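Local coordinates for D-2-hydroxyacid dehydrogensase protein (PDB 4LSW), which probably catalyses the NAD-dependent, reversible reduction of 2-keto acids to D-2-hydroxy acids, as in other members of the D-isomer-specific dehydrogenase family, at residues E5-G10 and A36-N41; A60-C65 and L83-E88; P268-R271 and N275-L278; V160-A165 and P183-V188. All blocks are in the same frame, centred on the assembly; numbering follows the deposited sequence.

Contact 1: E5-G10 and A36-N41; sequences EILQLG and AAMLAN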
loop_
_atom_site.group_PDB
_atom_site.type_symbol
_atom_site.label_atom_id
_atom_site.label_comp_id
_atom_site.label_asym_id
_atom_site.label_seq_id
_atom_site.Cartn_x
_atom_site.Cartn_y
_atom_site.Cartn_z
ATOM N N GLU A 5 2.437 22.805 20.223
ATOM C CA GLU A 5 2.621 23.297 18.875
ATOM C C GLU A 5 3.224 22.223 17.998
ATOM O O GLU A 5 4.235 21.596 18.340
ATOM C CB GLU A 5 3.437 24.586 18.865
ATOM C CG GLU A 5 2.814 25.635 19.769
ATOM C CD GLU A 5 3.248 27.038 19.445
ATOM O OE1 GLU A 5 3.428 27.355 18.251
ATOM O OE2 GLU A 5 3.401 27.823 20.397
ATOM N N ILE A 6 2.549 21.983 16.880
ATOM C CA ILE A 6 2.967 20.950 15.947
ATOM C C ILE A 6 3.067 21.502 14.525
ATOM O O ILE A 6 2.438 22.507 14.182
ATOM C CB ILE A 6 2.027 19.729 15.996
ATOM C CG1 ILE A 6 0.680 20.034 15.352
ATOM C CG2 ILE A 6 1.819 19.259 17.431
ATOM C CD1 ILE A 6 -0.222 18.823 15.331
ATOM N N LEU A 7 3.893 20.858 13.712
ATOM C CA LEU A 7 4.083 21.267 12.330
ATOM C C LEU A 7 3.498 20.191 11.421
ATOM O O LEU A 7 3.900 19.026 11.489
ATOM C CB LEU A 7 5.574 21.470 12.046
ATOM C CG LEU A 7 6.006 22.079 10.702
ATOM C CD1 LEU A 7 5.578 23.531 10.577
ATOM C CD2 LEU A 7 7.515 21.974 10.561
ATOM N N GLN A 8 2.532 20.577 10.594
ATOM C CA GLN A 8 1.853 19.630 9.708
ATOM C C GLN A 8 2.353 19.828 8.278
ATOM O O GLN A 8 2.309 20.937 7.747
ATOM C CB GLN A 8 0.341 19.833 9.783
ATOM C CG GLN A 8 -0.462 18.834 8.955
ATOM C CD GLN A 8 -1.951 19.022 9.119
ATOM O OE1 GLN A 8 -2.424 19.404 10.190
ATOM N NE2 GLN A 8 -2.702 18.767 8.052
ATOM N N LEU A 9 2.840 18.757 7.655
ATOM C CA LEU A 9 3.539 18.901 6.376
ATOM C C LEU A 9 2.651 18.775 5.135
ATOM O O LEU A 9 3.012 19.275 4.073
ATOM C CB LEU A 9 4.708 17.923 6.292
ATOM C CG LEU A 9 5.737 17.962 7.417
ATOM C CD1 LEU A 9 6.933 17.107 7.032
ATOM C CD2 LEU A 9 6.167 19.392 7.730
ATOM N N GLY A 10 1.507 18.113 5.275
ATOM C CA GLY A 10 0.560 17.975 4.183
ATOM C C GLY A 10 -0.863 17.895 4.698
ATOM O O GLY A 10 -1.084 17.629 5.874
ATOM N N ALA A 36 10.936 29.140 4.583
ATOM C CA ALA A 36 11.937 29.610 5.534
ATOM C C ALA A 36 11.344 30.576 6.553
ATOM O O ALA A 36 11.718 30.545 7.726
ATOM C CB ALA A 36 13.128 30.250 4.811
ATOM N N ALA A 37 10.428 31.432 6.114
ATOM C CA ALA A 37 9.818 32.391 7.029
ATOM C C ALA A 37 9.029 31.694 8.129
ATOM O O ALA A 37 9.151 32.049 9.304
ATOM C CB ALA A 37 8.940 33.386 6.278
ATOM N N MET A 38 8.236 30.691 7.758
ATOM C CA MET A 38 7.463 29.968 8.761
ATOM C C MET A 38 8.377 29.218 9.718
ATOM O O MET A 38 8.163 29.250 10.929
ATOM C CB MET A 38 6.446 29.005 8.141
ATOM C CG MET A 38 5.779 28.101 9.187
ATOM S SD MET A 38 4.351 27.158 8.610
ATOM C CE MET A 38 3.044 28.379 8.655
ATOM N N LEU A 39 9.403 28.563 9.177
ATOM C CA LEU A 39 10.346 27.830 10.010
ATOM C C LEU A 39 11.111 28.762 10.957
ATOM O O LEU A 39 11.365 28.409 12.108
ATOM C CB LEU A 39 11.305 26.987 9.163
ATOM C CG LEU A 39 10.662 25.809 8.426
ATOM C CD1 LEU A 39 11.709 25.042 7.636
ATOM C CD2 LEU A 39 9.931 24.875 9.393
ATOM N N ALA A 40 11.477 29.951 10.485
ATOM C CA ALA A 40 12.126 30.922 11.368
ATOM C C ALA A 40 11.177 31.334 12.490
ATOM O O ALA A 40 11.566 31.421 13.661
ATOM C CB ALA A 40 12.579 32.138 10.583
ATOM N N ASN A 41 9.926 31.587 12.128
ATOM C CA ASN A 41 8.936 32.023 13.099
ATOM C C ASN A 41 8.606 30.991 14.167
ATOM O O ASN A 41 8.534 31.322 15.346
ATOM C CB ASN A 41 7.644 32.439 12.400
ATOM C CG ASN A 41 7.790 33.724 11.625
ATOM O OD1 ASN A 41 8.760 34.458 11.796
ATOM N ND2 ASN A 41 6.820 34.007 10.762
#
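Leu7 of strand 5-8 carries this contact alone on its side, sending one methyl to each of two successive residues of helix 35-42. Its CD1 approaches the thioether of Met38, with Leu7 CD1 and Met38 SD 4.3 Å apart. Its other branch meets a second leucine: Leu7 CD2 lies 4.0 Å from Leu39 CD2, and the two leucine side chains cross at about a right angle, so that they meet through single methyls and not along their length. The fork of Leu7 thus fits against two neighbouring side chains on the inner side of the helix. Met38 reaches the strand as an extended chain, its CG anti to the backbone N (chi1 172°) and its SD anti to CA (chi2 169°). Leu39 starts less directly toward the strand, yet its CD2 end comes close.

Around this first shell, Leu61 of helix 59-63 touches both Leu7 and Leu39, while Met38 also rests on Leu29. The strand is held by backbone bonds of Leu7 to Ala48 and Ala50 and of Ile6 to Thr25 and His27. At the strand's end, Gln8 NE2 bonds Gly10 O at 2.9 Å (N-H...O angle 164°) and also meets Gln17 OE1.

This is helix-on-sheet packing in the N-terminal domain, in this family flavodoxin-like and probably substrate-binding. With no hydrogen bond or charge pair across it, the contact rests on dispersion and burial of apolar surface.

Contact 2: A60-C65 and L83-E88; sequences ALIEAC and LAACRE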
loop_
_atom_site.group_PDB
_atom_site.type_symbol
_atom_site.label_atom_id
_atom_site.label_comp_id
_atom_site.label_asym_id
_atom_site.label_seq_id
_atom_site.Cartn_x
_atom_site.Cartn_y
_atom_site.Cartn_z
ATOM N N ALA A 60 17.089 18.587 7.178
ATOM C CA ALA A 60 17.076 20.042 7.289
ATOM C C ALA A 60 15.840 20.511 8.054
ATOM O O ALA A 60 15.912 21.442 8.852
ATOM C CB ALA A 60 17.153 20.691 5.920
ATOM N N LEU A 61 14.706 19.860 7.815
ATOM C CA LEU A 61 13.491 20.207 8.537
ATOM C C LEU A 61 13.632 19.894 10.026
ATOM O O LEU A 61 13.265 20.697 10.888
ATOM C CB LEU A 61 12.298 19.458 7.957
ATOM C CG LEU A 61 11.023 19.716 8.744
ATOM C CD1 LEU A 61 10.659 21.196 8.666
ATOM C CD2 LEU A 61 9.884 18.838 8.252
ATOM N N ILE A 62 14.167 18.717 10.322
ATOM C CA ILE A 62 14.433 18.315 11.696
ATOM C C ILE A 62 15.379 19.305 12.383
ATOM O O ILE A 62 15.160 19.677 13.537
ATOM C CB ILE A 62 14.984 16.873 11.729
ATOM C CG1 ILE A 62 13.867 15.891 11.363
ATOM C CG2 ILE A 62 15.571 16.547 13.087
ATOM C CD1 ILE A 62 14.349 14.513 10.944
ATOM N N GLU A 63 16.402 19.755 11.664
ATOM C CA GLU A 63 17.349 20.732 12.202
ATOM C C GLU A 63 16.679 22.072 12.502
ATOM O O GLU A 63 17.091 22.797 13.414
ATOM C CB GLU A 63 18.517 20.955 11.233
ATOM C CG GLU A 63 19.444 19.756 11.073
ATOM C CD GLU A 63 20.422 19.912 9.915
ATOM O OE1 GLU A 63 19.981 20.255 8.795
ATOM O OE2 GLU A 63 21.628 19.681 10.134
ATOM N N ALA A 64 15.645 22.397 11.730
ATOM C CA ALA A 64 14.935 23.659 11.906
ATOM C C ALA A 64 13.984 23.590 13.093
ATOM O O ALA A 64 13.412 24.606 13.498
ATOM C CB ALA A 64 14.171 24.018 10.636
ATOM N N CYS A 65 13.804 22.387 13.639
ATOM C CA CYS A 65 12.935 22.180 14.791
ATOM C C CYS A 65 13.749 21.608 15.952
ATOM O O CYS A 65 13.640 20.428 16.275
ATOM C CB CYS A 65 11.778 21.233 14.437
ATOM S SG CYS A 65 10.710 21.802 13.080
ATOM N N LEU A 83 15.613 8.748 9.384
ATOM C CA LEU A 83 15.725 8.026 10.644
ATOM C C LEU A 83 17.045 8.281 11.361
ATOM O O LEU A 83 17.079 8.329 12.588
ATOM C CB LEU A 83 15.528 6.523 10.432
ATOM C CG LEU A 83 14.210 6.050 9.819
ATOM C CD1 LEU A 83 14.096 4.533 9.941
ATOM C CD2 LEU A 83 13.020 6.747 10.468
ATOM N N ALA A 84 18.125 8.439 10.602
ATOM C CA ALA A 84 19.430 8.723 11.193
ATOM C C ALA A 84 19.403 10.051 11.952
ATOM O O ALA A 84 19.952 10.168 13.050
ATOM C CB ALA A 84 20.519 8.726 10.127
ATOM N N ALA A 85 18.759 11.052 11.357
ATOM C CA ALA A 85 18.611 12.348 12.000
ATOM C C ALA A 85 17.788 12.203 13.276
ATOM O O ALA A 85 18.089 12.819 14.292
ATOM C CB ALA A 85 17.957 13.342 11.044
ATOM N N CYS A 86 16.750 11.378 13.217
ATOM C CA CYS A 86 15.917 11.149 14.385
ATOM C C CYS A 86 16.705 10.496 15.514
ATOM O O CYS A 86 16.666 10.961 16.647
ATOM C CB CYS A 86 14.699 10.297 14.029
ATOM S SG CYS A 86 13.466 11.174 13.037
ATOM N N ARG A 87 17.421 9.424 15.195
ATOM C CA ARG A 87 18.143 8.684 16.220
ATOM C C ARG A 87 19.298 9.476 16.826
ATOM O O ARG A 87 19.621 9.297 18.000
ATOM C CB ARG A 87 18.617 7.340 15.678
ATOM C CG ARG A 87 17.469 6.379 15.418
ATOM C CD ARG A 87 17.970 4.971 15.176
ATOM N NE ARG A 87 16.880 4.035 14.912
ATOM C CZ ARG A 87 16.496 3.653 13.699
ATOM N NH1 ARG A 87 17.115 4.125 12.625
ATOM N NH2 ARG A 87 15.496 2.789 13.559
ATOM N N GLU A 88 19.911 10.351 16.032
ATOM C CA GLU A 88 20.940 11.253 16.546
ATOM C C GLU A 88 20.374 12.147 17.637
ATOM O O GLU A 88 21.080 12.517 18.575
ATOM C CB GLU A 88 21.484 12.155 15.434
ATOM C CG GLU A 88 22.402 11.498 14.425
ATOM C CD GLU A 88 22.649 12.384 13.214
ATOM O OE1 GLU A 88 22.189 13.548 13.220
ATOM O OE2 GLU A 88 23.291 11.912 12.254
#
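Ile62 packs against Ala85 and Cys86 with no ring or other flat group between them, so there are no faces or edges to assign, just aliphatic and sulfur surfaces. On the side of helix 59-63 a single atom, Ile62 CD1, does the touching. It lies 3.8 Å from Ala85 CB and 4.0 Å from Cys86 SG, settling between two consecutive residues of helix 83-89. The longer branch of Ile62 is carried there with CG1 beside the backbone N and CD1 nearly anti to CA (chi2 162°), stretched toward the second helix. The small Ala85 lets the backbones draw near, with Ile62 CA and Ala85 CA 7.3 Å apart.

Glu63 and Glu88 stand on the outer flank, Glu63 OE2 and Glu88 OE1 6.9 Å apart. Their like charges are probably moderated by the salt bridge from Glu88 to Arg59 and by Arg89, which touches Glu63.

Strand 70-74 backs both helices; its Ile71 touches Ile62 and Cys86. Helix 59-63 leads into that strand and helix 83-89 follows it, so the contact joins the helices before and after one sheet strand. Leu61 faces helix 35-42 instead, placing helix 59-63 between that helix and helix 83-89.

Contact 3: P268-R271 and N275-L278; sequences PRFR and NVLL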
loop_
_atom_site.group_PDB
_atom_site.type_symbol
_atom_site.label_atom_id
_atom_site.label_comp_id
_atom_site.label_asym_id
_atom_site.label_seq_id
_atom_site.Cartn_x
_atom_site.Cartn_y
_atom_site.Cartn_z
ATOM N N PRO A 268 1.395 5.010 -19.880
ATOM C CA PRO A 268 0.250 5.000 -20.803
ATOM C C PRO A 268 0.024 3.643 -21.469
ATOM O O PRO A 268 -1.103 3.317 -21.836
ATOM C CB PRO A 268 0.651 6.026 -21.867
ATOM C CG PRO A 268 1.614 6.935 -21.178
ATOM C CD PRO A 268 2.353 6.087 -20.188
ATOM N N ARG A 269 1.087 2.861 -21.616
ATOM C CA ARG A 269 0.987 1.577 -22.295
ATOM C C ARG A 269 0.080 0.576 -21.572
ATOM O O ARG A 269 -0.466 -0.337 -22.197
ATOM C CB ARG A 269 2.375 0.985 -22.512
ATOM C CG ARG A 269 3.145 1.657 -23.635
ATOM C CD ARG A 269 4.565 1.144 -23.668
ATOM N NE ARG A 269 5.254 1.426 -22.414
ATOM C CZ ARG A 269 6.453 0.954 -22.097
ATOM N NH1 ARG A 269 7.104 0.168 -22.955
ATOM N NH2 ARG A 269 7.016 1.261 -20.936
ATOM N N PHE A 270 -0.091 0.756 -20.265
ATOM C CA PHE A 270 -1.006 -0.091 -19.510
ATOM C C PHE A 270 -2.438 0.085 -20.000
ATOM O O PHE A 270 -3.268 -0.813 -19.862
ATOM C CB PHE A 270 -0.918 0.216 -18.009
ATOM C CG PHE A 270 0.265 -0.402 -17.330
ATOM C CD1 PHE A 270 0.449 -1.780 -17.348
ATOM C CD2 PHE A 270 1.181 0.389 -16.650
ATOM C CE1 PHE A 270 1.541 -2.355 -16.717
ATOM C CE2 PHE A 270 2.272 -0.178 -16.014
ATOM C CZ PHE A 270 2.451 -1.557 -16.047
ATOM N N ARG A 271 -2.713 1.250 -20.582
ATOM C CA ARG A 271 -4.046 1.584 -21.062
ATOM C C ARG A 271 -4.341 0.887 -22.395
ATOM O O ARG A 271 -5.497 0.605 -22.716
ATOM C CB ARG A 271 -4.166 3.108 -21.207
ATOM C CG ARG A 271 -5.574 3.661 -21.281
ATOM C CD ARG A 271 -5.559 5.192 -21.354
ATOM N NE ARG A 271 -5.566 5.832 -20.039
ATOM C CZ ARG A 271 -4.528 6.464 -19.497
ATOM N NH1 ARG A 271 -3.381 6.561 -20.155
ATOM N NH2 ARG A 271 -4.639 7.013 -18.296
ATOM N N ASN A 275 -5.731 -6.821 -21.494
ATOM C CA ASN A 275 -5.766 -7.786 -20.396
ATOM C C ASN A 275 -5.275 -7.197 -19.079
ATOM O O ASN A 275 -4.623 -7.882 -18.280
ATOM C CB ASN A 275 -4.898 -8.987 -20.760
ATOM C CG ASN A 275 -3.533 -8.569 -21.279
ATOM O OD1 ASN A 275 -3.296 -7.389 -21.546
ATOM N ND2 ASN A 275 -2.633 -9.530 -21.425
ATOM N N VAL A 276 -5.590 -5.929 -18.846
ATOM C CA VAL A 276 -5.134 -5.240 -17.648
ATOM C C VAL A 276 -6.288 -4.529 -16.949
ATOM O O VAL A 276 -6.993 -3.717 -17.557
ATOM C CB VAL A 276 -4.042 -4.197 -17.967
ATOM C CG1 VAL A 276 -3.687 -3.422 -16.723
ATOM C CG2 VAL A 276 -2.804 -4.864 -18.513
ATOM N N LEU A 277 -6.487 -4.856 -15.676
ATOM C CA LEU A 277 -7.427 -4.126 -14.829
ATOM C C LEU A 277 -6.690 -3.021 -14.086
ATOM O O LEU A 277 -5.761 -3.293 -13.322
ATOM C CB LEU A 277 -8.076 -5.069 -13.812
ATOM C CG LEU A 277 -9.089 -4.400 -12.885
ATOM C CD1 LEU A 277 -10.319 -4.114 -13.678
ATOM C CD2 LEU A 277 -9.410 -5.282 -11.675
ATOM N N LEU A 278 -7.095 -1.771 -14.302
ATOM C CA LEU A 278 -6.464 -0.643 -13.636
ATOM C C LEU A 278 -7.273 -0.196 -12.409
ATOM O O LEU A 278 -8.493 -0.064 -12.497
ATOM C CB LEU A 278 -6.359 0.531 -14.616
ATOM C CG LEU A 278 -5.654 0.301 -15.947
ATOM C CD1 LEU A 278 -5.946 1.476 -16.894
ATOM C CD2 LEU A 278 -4.165 0.137 -15.726
#
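Phe270 of the short, weakly bonded helix 269-272 faces Val276 and Leu278, the two residues of strand 276-278 whose CB atoms point toward the helix. The arrangement closes a beta-alpha-beta unit of the Rossmann-type NAD-binding domain, in which strand 254-257, helix 269-272 and strand 276-278 follow one another.

The phenyl group has its CG beside the backbone N (chi1 -79°), and CD1 is the ring atom nearest Val276 CG1, which comes in obliquely. At 4.5 Å between Phe270 CD1 and Val276 CG1, this is a loose approach. The same valine comes closer to the backbone: Val276 CB lies 4.0 Å from Phe270 O, and Val276 CG1 is 4.1 Å from that Phe270 O. Leu278 addresses the root of the phenylalanine, so valine and leucine divide the residue between them, one taking the carbonyl and ring, the other the methylene.

Further out, Ile244 and Glu240 of helix 240-249 and Leu257 of strand 254-257 also touch Phe270, and Phe260 and Phe266 touch Leu278. Leu277, pointing away, packs on Met111 and Gln115 of helix 101-116, so the strand has a helix on each side. Its backbone bonds to Ala255 and Leu257 seat it at the outermost position of the parallel sheet.

At the leucine end of the contact a single methyl does the work, Leu278 CD2 standing 4.0 Å from Phe270 CB.

Contact 4: V160-A165 and P183-V188; sequences VARRLA and PDWTFV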
loop_
_atom_site.group_PDB
_atom_site.type_symbol
_atom_site.label_atom_id
_atom_site.label_comp_id
_atom_site.label_asym_id
_atom_site.label_seq_id
_atom_site.Cartn_x
_atom_site.Cartn_y
_atom_site.Cartn_z
ATOM N N VAL A 160 -5.016 -12.037 2.527
ATOM C CA VAL A 160 -5.380 -12.502 1.196
ATOM C C VAL A 160 -5.599 -14.019 1.179
ATOM O O VAL A 160 -6.622 -14.505 0.685
ATOM C CB VAL A 160 -4.317 -12.093 0.144
ATOM C CG1 VAL A 160 -4.530 -12.848 -1.179
ATOM C CG2 VAL A 160 -4.339 -10.581 -0.075
ATOM N N ALA A 161 -4.644 -14.762 1.734
ATOM C CA ALA A 161 -4.746 -16.210 1.756
ATOM C C ALA A 161 -6.009 -16.704 2.468
ATOM O O ALA A 161 -6.626 -17.670 2.025
ATOM C CB ALA A 161 -3.493 -16.803 2.388
ATOM N N ARG A 162 -6.386 -16.037 3.561
ATOM C CA ARG A 162 -7.595 -16.422 4.299
ATOM C C ARG A 162 -8.823 -16.290 3.412
ATOM O O ARG A 162 -9.705 -17.159 3.421
ATOM C CB ARG A 162 -7.758 -15.593 5.572
ATOM C CG ARG A 162 -6.680 -15.884 6.608
ATOM C CD ARG A 162 -6.843 -15.008 7.836
ATOM N NE ARG A 162 -8.019 -15.417 8.591
ATOM C CZ ARG A 162 -9.046 -14.625 8.884
ATOM N NH1 ARG A 162 -9.049 -13.353 8.506
ATOM N NH2 ARG A 162 -10.071 -15.113 9.573
ATOM N N ARG A 163 -8.863 -15.215 2.630
ATOM C CA ARG A 163 -9.976 -14.992 1.704
ATOM C C ARG A 163 -9.962 -16.015 0.575
ATOM O O ARG A 163 -11.009 -16.506 0.158
ATOM C CB ARG A 163 -9.948 -13.564 1.146
ATOM C CG ARG A 163 -10.389 -12.513 2.164
ATOM C CD ARG A 163 -9.595 -11.239 1.967
ATOM N NE ARG A 163 -10.055 -10.207 2.889
ATOM C CZ ARG A 163 -9.735 -10.156 4.177
ATOM N NH1 ARG A 163 -8.953 -11.091 4.712
ATOM N NH2 ARG A 163 -10.206 -9.177 4.937
ATOM N N LEU A 164 -8.775 -16.338 0.061
ATOM C CA LEU A 164 -8.670 -17.329 -1.015
ATOM C C LEU A 164 -9.115 -18.718 -0.562
ATOM O O LEU A 164 -9.649 -19.494 -1.360
ATOM C CB LEU A 164 -7.252 -17.392 -1.563
ATOM C CG LEU A 164 -6.684 -16.107 -2.148
ATOM C CD1 LEU A 164 -5.204 -16.291 -2.488
ATOM C CD2 LEU A 164 -7.497 -15.633 -3.370
ATOM N N ALA A 165 -8.886 -19.043 0.708
ATOM C CA ALA A 165 -9.274 -20.358 1.223
ATOM C C ALA A 165 -10.786 -20.577 1.168
ATOM O O ALA A 165 -11.239 -21.708 0.994
ATOM C CB ALA A 165 -8.744 -20.557 2.651
ATOM N N PRO A 183 0.041 -23.155 8.376
ATOM C CA PRO A 183 0.301 -24.597 8.376
ATOM C C PRO A 183 -0.307 -25.366 7.201
ATOM O O PRO A 183 0.193 -26.445 6.886
ATOM C CB PRO A 183 -0.347 -25.061 9.686
ATOM C CG PRO A 183 -1.417 -24.065 9.942
ATOM C CD PRO A 183 -0.859 -22.762 9.475
ATOM N N ASP A 184 -1.338 -24.825 6.558
ATOM C CA ASP A 184 -2.031 -25.562 5.504
ATOM C C ASP A 184 -1.710 -25.078 4.092
ATOM O O ASP A 184 -2.328 -25.518 3.123
ATOM C CB ASP A 184 -3.539 -25.514 5.738
ATOM C CG ASP A 184 -3.940 -26.136 7.055
ATOM O OD1 ASP A 184 -3.421 -27.225 7.374
ATOM O OD2 ASP A 184 -4.751 -25.520 7.772
ATOM N N TRP A 185 -0.745 -24.171 3.982
ATOM C CA TRP A 185 -0.337 -23.641 2.688
ATOM C C TRP A 185 1.124 -23.980 2.404
ATOM O O TRP A 185 1.956 -24.037 3.317
ATOM C CB TRP A 185 -0.562 -22.130 2.634
ATOM C CG TRP A 185 -1.964 -21.740 2.998
ATOM C CD1 TRP A 185 -3.113 -22.404 2.669
ATOM C CD2 TRP A 185 -2.358 -20.620 3.797
ATOM N NE1 TRP A 185 -4.199 -21.749 3.196
ATOM C CE2 TRP A 185 -3.767 -20.658 3.901
ATOM C CE3 TRP A 185 -1.662 -19.585 4.425
ATOM C CZ2 TRP A 185 -4.488 -19.697 4.619
ATOM C CZ3 TRP A 185 -2.374 -18.640 5.149
ATOM C CH2 TRP A 185 -3.774 -18.697 5.234
ATOM N N THR A 186 1.432 -24.216 1.136
ATOM C CA THR A 186 2.757 -24.686 0.748
ATOM C C THR A 186 3.753 -23.549 0.643
ATOM O O THR A 186 3.594 -22.647 -0.175
ATOM C CB THR A 186 2.691 -25.415 -0.608
ATOM O OG1 THR A 186 1.739 -26.483 -0.510
ATOM C CG2 THR A 186 4.065 -25.974 -1.014
ATOM N N PHE A 187 4.798 -23.614 1.470
ATOM C CA PHE A 187 5.918 -22.694 1.368
ATOM C C PHE A 187 6.814 -23.044 0.193
ATOM O O PHE A 187 7.158 -24.216 -0.009
ATOM C CB PHE A 187 6.740 -22.717 2.653
ATOM C CG PHE A 187 7.986 -21.872 2.587
ATOM C CD1 PHE A 187 7.910 -20.491 2.692
ATOM C CD2 PHE A 187 9.233 -22.460 2.432
ATOM C CE1 PHE A 187 9.060 -19.700 2.634
ATOM C CE2 PHE A 187 10.377 -21.690 2.372
ATOM C CZ PHE A 187 10.298 -20.309 2.484
ATOM N N VAL A 188 7.175 -22.011 -0.564
ATOM C CA VAL A 188 8.058 -22.105 -1.722
ATOM C C VAL A 188 9.197 -21.094 -1.541
ATOM O O VAL A 188 8.957 -19.946 -1.168
ATOM C CB VAL A 188 7.255 -21.801 -3.018
ATOM C CG1 VAL A 188 8.128 -21.974 -4.239
ATOM C CG2 VAL A 188 6.012 -22.711 -3.105
#
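Trp185 lays its indole against Ala161, and following the side chain outward shows the contact tightening toward the far end of the ring. CB directs the group at helix 155-165, with CG beside the backbone N (chi1 -53°), and the first members of the five-membered ring play little part. Past the ring fusion the methyl of Ala161 begins to count: Trp185 CE3 is 3.9 Å from Ala161 CB. Further along, Trp185 CZ3 comes to 3.5 Å from that methyl. The tip, Trp185 CH2, is closest at 3.4 Å from Ala161 CB. On the return side, Trp185 CZ2 lies 3.8 Å from Ala161 CB. The same CZ2 is 3.9 Å from Ala161 O.

The methyl therefore sits over one face of the six-membered ring, 3.6 Å from Ala161 CB to the Trp185 ring centroid and 19° off the normal, a CH-pi contact displaced toward the rim. Arg162 adds its aliphatic root, CG being 4.3 Å from Trp185 CH2, while its guanidinium turns to a salt bridge with Glu159.

The tryptophan also touches Ile171 and Tyr173 of strand 170-174. Helix 155-165 follows the strand 147-151 and a glycine-rich turn resembling the Rossmann GxGxxG pattern, and its other flank packs on helix 101-116. Trp185 stands just before strand 186-188, which pairs with strand 170-174 at the edge of the parallel sheet.

How the contacts relate
From the N terminus, contact 1 closes first, returning helix 35-42 to strand 5-8. Contact 2 follows, bridging the two helices that flank strand 70-74 in sequence. The two touch through helix 59-63, which also packs on the segments of contact 1, Leu9 CD1 and Leu61 CD2 being 3.6 Å apart. Contact 4 comes next along the chain and contact 3 last. Contact 4 ties helix 155-165 to the loop entering strand 186-188, and contact 3 ties a short helix to strand 276-278, at opposite edges of the seven-stranded sheet, their centres about 28 Å apart. All four lie in series, none nesting or crossing, two in each domain.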